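Local coordinates for De novo designed switch protein caging a hemagglutinin binder (sCageHA267_1S) (Synthetic construct, PDB 7CBC) that cages a hemagglutinin binder within a de novo designed helical switch scaffold, probably so that its release can serve as the response of a biosensor, at residues Glu290-Lys293 against Glu294-Asn298; Cys275-Ala278 against Ala279-Ala283. All coordinates share one frame; numbering follows the deposited sequence.

Contacts 1 and 2 each join successive turns of a single helix, 289-298 for contact 1 and 274-284 for contact 2, and these helices follow one another in the chain. Their centres lie about 10 Å apart. They meet directly where Leu296 CD2 packs 3.4 Å from Cys275 O and Leu295 CD2 lies 3.5 Å from Ala282 CB. Contact 2 is the more buried: alanines and isoleucines dominate it, and its helix touches both the long-helix scaffold and helix 303-315. Contact 1 lies on an amphipathic helix, with Ile292 and Leu296 buried and mostly polar or charged residues outward. Both have an isoleucine-headed apolar pair four residues apart, but only contact 2 includes a disulfide cysteine.

Contact 1: Glu290-Lys293 against Glu294-Asn298; sequences EQIK and ELLKN
The peptide carbonyl of Ile292 is met by two parts of Leu296: the amide N, nearly in line with the C=O bond, and CG, which lies well off one face of the carbonyl plane. Leu296 N donates a hydrogen bond to Ile292 O at 2.9 Å. The leucine CG lies beyond that oxygen, off the face turned away from the amide N and 3.1 Å from Ile292 O, a tight fit that follows from the Leu296 chi1 of -55°, which keeps CG next to its own backbone N. The carbonyls of Glu290, Gln291 and Lys293 each accept a bond from the residue four positions on, with the donor in each case tilted out of the carbonyl plane. Beta carbons add contacts to these oxygens: Glu294 CB lies 3.4 Å from Glu290 O, and Lys297 CB 3.3 Å from Lys293 O.

On the buried side, Ile292 and Leu296 run side by side and point the same way, with Ile292 CG2 3.9 Å from Leu296 CD1. Helix 274-284 covers part of this pair through Ala278 and Ala282, and helix 303-315 adds Ala309 and Val310. On the exposed side, the bent chain of Lys297 brings NZ to 3.0 Å from Asn298 OD1, donating from above the plane of the amide. Gln291 OE1 accepts a hydrogen bond from Ser288 N, just before the helix. The i to i+4 bonding with one apolar and one polar side is that of an amphipathic alpha-helix, packed here into a small three-helix unit, probably the caged binder.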
ATOM      1  N   GLU A 290       2.009 -30.171  -7.121  1.00 41.82           N
ATOM      2  CA  GLU A 290       3.432 -29.878  -6.982  1.00 42.65           C
ATOM      3  C   GLU A 290       3.786 -28.576  -7.687  1.00 40.82           C
ATOM      4  O   GLU A 290       4.574 -27.774  -7.174  1.00 41.33           O
ATOM      5  CB  GLU A 290       4.270 -31.036  -7.540  1.00 40.57           C
ATOM      6  CG  GLU A 290       3.715 -32.414  -7.215  1.00 43.28           C
ATOM      7  CD  GLU A 290       2.746 -32.948  -8.275  1.00 49.17           C
ATOM      8  OE1 GLU A 290       3.214 -33.513  -9.297  1.00 53.94           O
ATOM      9  OE2 GLU A 290       1.515 -32.810  -8.086  1.00 46.16           O
ATOM     10  N   GLN A 291       3.192 -28.337  -8.856  1.00 37.05           N
ATOM     11  CA  GLN A 291       3.490 -27.112  -9.585  1.00 39.60           C
ATOM     12  C   GLN A 291       2.888 -25.895  -8.897  1.00 33.92           C
ATOM     13  O   GLN A 291       3.478 -24.810  -8.926  1.00 35.26           O
ATOM     14  CB  GLN A 291       2.985 -27.228 -11.017  1.00 38.41           C
ATOM     15  CG  GLN A 291       3.777 -28.198 -11.830  1.00 41.25           C
ATOM     16  CD  GLN A 291       3.089 -28.535 -13.130  1.00 44.14           C
ATOM     17  OE1 GLN A 291       1.860 -28.461 -13.241  1.00 41.51           O
ATOM     18  NE2 GLN A 291       3.880 -28.866 -14.136  1.00 44.21           N
ATOM     19  N   ILE A 292       1.714 -26.052  -8.286  1.00 31.64           N
ATOM     20  CA  ILE A 292       1.117 -24.947  -7.546  1.00 36.51           C
ATOM     21  C   ILE A 292       1.921 -24.650  -6.288  1.00 38.91           C
ATOM     22  O   ILE A 292       2.176 -23.483  -5.959  1.00 38.28           O
ATOM     23  CB  ILE A 292      -0.354 -25.256  -7.230  1.00 34.09           C
ATOM     24  CG1 ILE A 292      -1.160 -25.228  -8.522  1.00 28.35           C
ATOM     25  CG2 ILE A 292      -0.911 -24.236  -6.257  1.00 35.47           C
ATOM     26  CD1 ILE A 292      -2.565 -25.697  -8.379  1.00 33.79           C
ATOM     27  N   LYS A 293       2.347 -25.692  -5.568  1.00 39.11           N
ATOM     28  CA  LYS A 293       3.123 -25.439  -4.357  1.00 41.07           C
ATOM     29  C   LYS A 293       4.487 -24.835  -4.681  1.00 38.86           C
ATOM     30  O   LYS A 293       4.996 -24.016  -3.908  1.00 34.56           O
ATOM     31  CB  LYS A 293       3.266 -26.724  -3.538  1.00 42.12           C
ATOM     32  CG  LYS A 293       1.927 -27.264  -3.027  1.00 46.26           C
ATOM     33  CD  LYS A 293       2.089 -28.188  -1.822  1.00 51.28           C
ATOM     34  CE  LYS A 293       1.858 -27.445  -0.502  1.00 50.77           C
ATOM     35  NZ  LYS A 293       3.084 -26.794   0.038  1.00 53.80           N
ATOM     36  N   GLU A 294       5.085 -25.205  -5.821  1.00 35.53           N
ATOM     37  CA  GLU A 294       6.330 -24.563  -6.229  1.00 37.62           C
ATOM     38  C   GLU A 294       6.087 -23.107  -6.607  1.00 36.39           C
ATOM     39  O   GLU A 294       6.934 -22.239  -6.357  1.00 34.13           O
ATOM     40  CB  GLU A 294       6.963 -25.324  -7.396  1.00 41.39           C
ATOM     41  CG  GLU A 294       8.412 -24.917  -7.692  1.00 48.19           C
ATOM     42  CD  GLU A 294       8.814 -25.139  -9.144  1.00 50.55           C
ATOM     43  OE1 GLU A 294       8.287 -26.082  -9.779  1.00 53.38           O
ATOM     44  OE2 GLU A 294       9.664 -24.367  -9.652  1.00 49.55           O
ATOM     45  N   LEU A 295       4.933 -22.824  -7.215  1.00 33.17           N
ATOM     46  CA  LEU A 295       4.630 -21.459  -7.607  1.00 33.64           C
ATOM     47  C   LEU A 295       4.394 -20.583  -6.381  1.00 32.54           C
ATOM     48  O   LEU A 295       4.863 -19.443  -6.328  1.00 30.87           O
ATOM     49  CB  LEU A 295       3.415 -21.453  -8.526  1.00 34.46           C
ATOM     50  CG  LEU A 295       2.813 -20.126  -8.977  1.00 35.04           C
ATOM     51  CD1 LEU A 295       3.590 -19.524 -10.159  1.00 36.88           C
ATOM     52  CD2 LEU A 295       1.370 -20.354  -9.363  1.00 33.89           C
ATOM     53  N   LEU A 296       3.681 -21.111  -5.383  1.00 33.92           N
ATOM     54  CA  LEU A 296       3.386 -20.333  -4.181  1.00 33.78           C
ATOM     55  C   LEU A 296       4.639 -20.131  -3.334  1.00 34.17           C
ATOM     56  O   LEU A 296       4.841 -19.051  -2.767  1.00 35.26           O
ATOM     57  CB  LEU A 296       2.285 -21.024  -3.369  1.00 34.36           C
ATOM     58  CG  LEU A 296       0.956 -21.335  -4.074  1.00 28.38           C
ATOM     59  CD1 LEU A 296       0.005 -22.098  -3.174  1.00 35.57           C
ATOM     60  CD2 LEU A 296       0.274 -20.097  -4.597  1.00 34.11           C
ATOM     61  N   LYS A 297       5.491 -21.158  -3.234  1.00 34.36           N
ATOM     62  CA  LYS A 297       6.725 -21.030  -2.462  1.00 36.91           C
ATOM     63  C   LYS A 297       7.622 -19.954  -3.060  1.00 36.91           C
ATOM     64  O   LYS A 297       8.150 -19.097  -2.346  1.00 34.27           O
ATOM     65  CB  LYS A 297       7.449 -22.381  -2.403  1.00 38.31           C
ATOM     66  CG  LYS A 297       8.908 -22.311  -1.942  1.00 37.58           C
ATOM     67  CD  LYS A 297       9.602 -23.681  -1.983  1.00 44.30           C
ATOM     68  CE  LYS A 297       9.690 -24.264  -3.406  1.00 41.29           C
ATOM     69  NZ  LYS A 297      10.721 -23.617  -4.288  1.00 39.88           N
ATOM     70  N   ASN A 298       7.779 -19.971  -4.385  1.00 35.85           N
ATOM     71  CA  ASN A 298       8.596 -18.970  -5.063  1.00 38.00           C
ATOM     72  C   ASN A 298       7.945 -17.598  -5.059  1.00 34.21           C
ATOM     73  O   ASN A 298       8.639 -16.596  -5.269  1.00 35.90           O
ATOM     74  CB  ASN A 298       8.872 -19.396  -6.508  1.00 36.04           C
ATOM     75  CG  ASN A 298       9.723 -20.643  -6.590  1.00 38.90           C
ATOM     76  OD1 ASN A 298      10.506 -20.935  -5.683  1.00 42.54           O
ATOM     77  ND2 ASN A 298       9.579 -21.384  -7.680  1.00 46.07           N
TER

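Contact 2: Cys275-Ala278 against Ala279-Ala283; sequences CRIA and AKIAA
Ile277 and Ile281 bring their methyl groups together one turn apart, with Ile277 CG2 4.1 Å from Ile281 CD1 and the two side chains set at a slant to one another. At Ile277, chi1 of -75° sets CG2 opposite its backbone N, and this methyl is the one that meets the next turn. Ile281 leans back over the backbone as well, its CG1 3.5 Å from Ile277 O. The same oxygen receives a nearly straight hydrogen bond from Ile281 N, 170° at the hydrogen and 2.9 Å from Ile277 O to Ile281 N, so one carbonyl meets both the amide and the side chain of a single residue.

On other sides of the helix the beta carbons lie against the carbonyls of the turn before. Ala279 CB sits 3.2 Å from Cys275 O, while the bond from Ala279 N reaches that oxygen from above the carbonyl plane. Ala282 N, by contrast, comes almost head-on to Ala278 O at 2.8 Å. Lys280 N bonds Arg276 O at 2.7 Å, and the lysine side chain, fully extended beyond CG, leads away from the preceding turn.

These i to i+4 bonds are those of a regular alpha-helix, 274-284, the first of three short helices that pack together at the C-terminal end of the chain and probably form the caged binder. On the scaffold side, Ile281 touches Leu210 of helix 195-239 and Leu9 of helix 3-46, while Ile277 rests on Leu213. Within the three-helix unit, Ala279 packs on Ala309 of helix 303-315, to which the salt bridge from Arg276 NE to Asp308 OD2 also ties this helix. Near its N-terminal end, Cys275 SG forms a disulfide with Cys301, in the loop before helix 303-315.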
ATOM      1  N   CYS A 275      -2.319 -15.961  -1.644  1.00 36.57           N
ATOM      2  CA  CYS A 275      -1.820 -17.308  -1.894  1.00 37.54           C
ATOM      3  C   CYS A 275      -2.920 -18.217  -2.429  1.00 35.76           C
ATOM      4  O   CYS A 275      -2.652 -19.082  -3.271  1.00 34.90           O
ATOM      5  CB  CYS A 275      -1.188 -17.873  -0.618  1.00 41.48           C
ATOM      6  SG  CYS A 275       0.348 -16.994  -0.107  1.00 53.06           S
ATOM      7  N   ARG A 276      -4.163 -18.021  -1.986  1.00 37.42           N
ATOM      8  CA  ARG A 276      -5.271 -18.785  -2.555  1.00 37.05           C
ATOM      9  C   ARG A 276      -5.622 -18.298  -3.953  1.00 36.32           C
ATOM     10  O   ARG A 276      -5.879 -19.110  -4.852  1.00 30.49           O
ATOM     11  CB  ARG A 276      -6.499 -18.704  -1.647  1.00 40.83           C
ATOM     12  CG  ARG A 276      -6.364 -19.472  -0.341  1.00 43.36           C
ATOM     13  CD  ARG A 276      -7.642 -19.338   0.455  1.00 51.24           C
ATOM     14  NE  ARG A 276      -7.575 -20.001   1.754  1.00 53.50           N
ATOM     15  CZ  ARG A 276      -8.596 -20.053   2.605  1.00 51.81           C
ATOM     16  NH1 ARG A 276      -9.757 -19.490   2.278  1.00 47.00           N
ATOM     17  NH2 ARG A 276      -8.455 -20.665   3.776  1.00 47.30           N
ATOM     18  N   ILE A 277      -5.655 -16.976  -4.151  1.00 35.60           N
ATOM     19  CA  ILE A 277      -6.007 -16.431  -5.461  1.00 33.13           C
ATOM     20  C   ILE A 277      -5.031 -16.929  -6.519  1.00 33.03           C
ATOM     21  O   ILE A 277      -5.439 -17.393  -7.592  1.00 28.27           O
ATOM     22  CB  ILE A 277      -6.058 -14.895  -5.416  1.00 33.63           C
ATOM     23  CG1 ILE A 277      -7.325 -14.441  -4.708  1.00 35.59           C
ATOM     24  CG2 ILE A 277      -6.046 -14.317  -6.828  1.00 32.51           C
ATOM     25  CD1 ILE A 277      -7.143 -13.207  -3.920  1.00 36.15           C
ATOM     26  N   ALA A 278      -3.728 -16.850  -6.228  1.00 30.27           N
ATOM     27  CA  ALA A 278      -2.737 -17.406  -7.145  1.00 33.67           C
ATOM     28  C   ALA A 278      -2.943 -18.900  -7.327  1.00 32.77           C
ATOM     29  O   ALA A 278      -2.844 -19.418  -8.445  1.00 34.90           O
ATOM     30  CB  ALA A 278      -1.322 -17.122  -6.641  1.00 27.66           C
ATOM     31  N   ALA A 279      -3.213 -19.613  -6.231  1.00 33.52           N
ATOM     32  CA  ALA A 279      -3.489 -21.039  -6.326  1.00 32.47           C
ATOM     33  C   ALA A 279      -4.645 -21.309  -7.277  1.00 34.36           C
ATOM     34  O   ALA A 279      -4.581 -22.239  -8.087  1.00 34.24           O
ATOM     35  CB  ALA A 279      -3.782 -21.611  -4.942  1.00 33.34           C
ATOM     36  N   LYS A 280      -5.702 -20.496  -7.210  1.00 33.55           N
ATOM     37  CA  LYS A 280      -6.832 -20.697  -8.117  1.00 33.34           C
ATOM     38  C   LYS A 280      -6.431 -20.420  -9.558  1.00 36.05           C
ATOM     39  O   LYS A 280      -6.746 -21.206 -10.463  1.00 35.90           O
ATOM     40  CB  LYS A 280      -8.011 -19.815  -7.717  1.00 33.08           C
ATOM     41  CG  LYS A 280      -9.270 -20.119  -8.508  1.00 37.61           C
ATOM     42  CD  LYS A 280     -10.449 -19.234  -8.100  1.00 49.58           C
ATOM     43  CE  LYS A 280     -11.663 -19.509  -8.998  1.00 52.76           C
ATOM     44  NZ  LYS A 280     -12.870 -18.719  -8.632  1.00 48.70           N
ATOM     45  N   ILE A 281      -5.713 -19.315  -9.785  1.00 30.84           N
ATOM     46  CA  ILE A 281      -5.224 -18.998 -11.125  1.00 33.29           C
ATOM     47  C   ILE A 281      -4.384 -20.147 -11.687  1.00 35.75           C
ATOM     48  O   ILE A 281      -4.596 -20.588 -12.821  1.00 34.73           O
ATOM     49  CB  ILE A 281      -4.449 -17.667 -11.110  1.00 30.05           C
ATOM     50  CG1 ILE A 281      -5.427 -16.513 -10.956  1.00 28.45           C
ATOM     51  CG2 ILE A 281      -3.639 -17.490 -12.390  1.00 26.62           C
ATOM     52  CD1 ILE A 281      -4.766 -15.173 -10.653  1.00 32.82           C
ATOM     53  N   ALA A 282      -3.434 -20.666 -10.899  1.00 31.95           N
ATOM     54  CA  ALA A 282      -2.576 -21.738 -11.406  1.00 30.02           C
ATOM     55  C   ALA A 282      -3.355 -23.008 -11.701  1.00 34.57           C
ATOM     56  O   ALA A 282      -2.999 -23.754 -12.619  1.00 38.94           O
ATOM     57  CB  ALA A 282      -1.466 -22.051 -10.412  1.00 30.73           C
ATOM     58  N   ALA A 283      -4.386 -23.299 -10.914  1.00 35.07           N
ATOM     59  CA  ALA A 283      -5.177 -24.492 -11.184  1.00 35.47           C
ATOM     60  C   ALA A 283      -5.954 -24.343 -12.484  1.00 35.37           C
ATOM     61  O   ALA A 283      -6.082 -25.304 -13.252  1.00 39.02           O
ATOM     62  CB  ALA A 283      -6.113 -24.769 -10.011  1.00 37.51           C
TER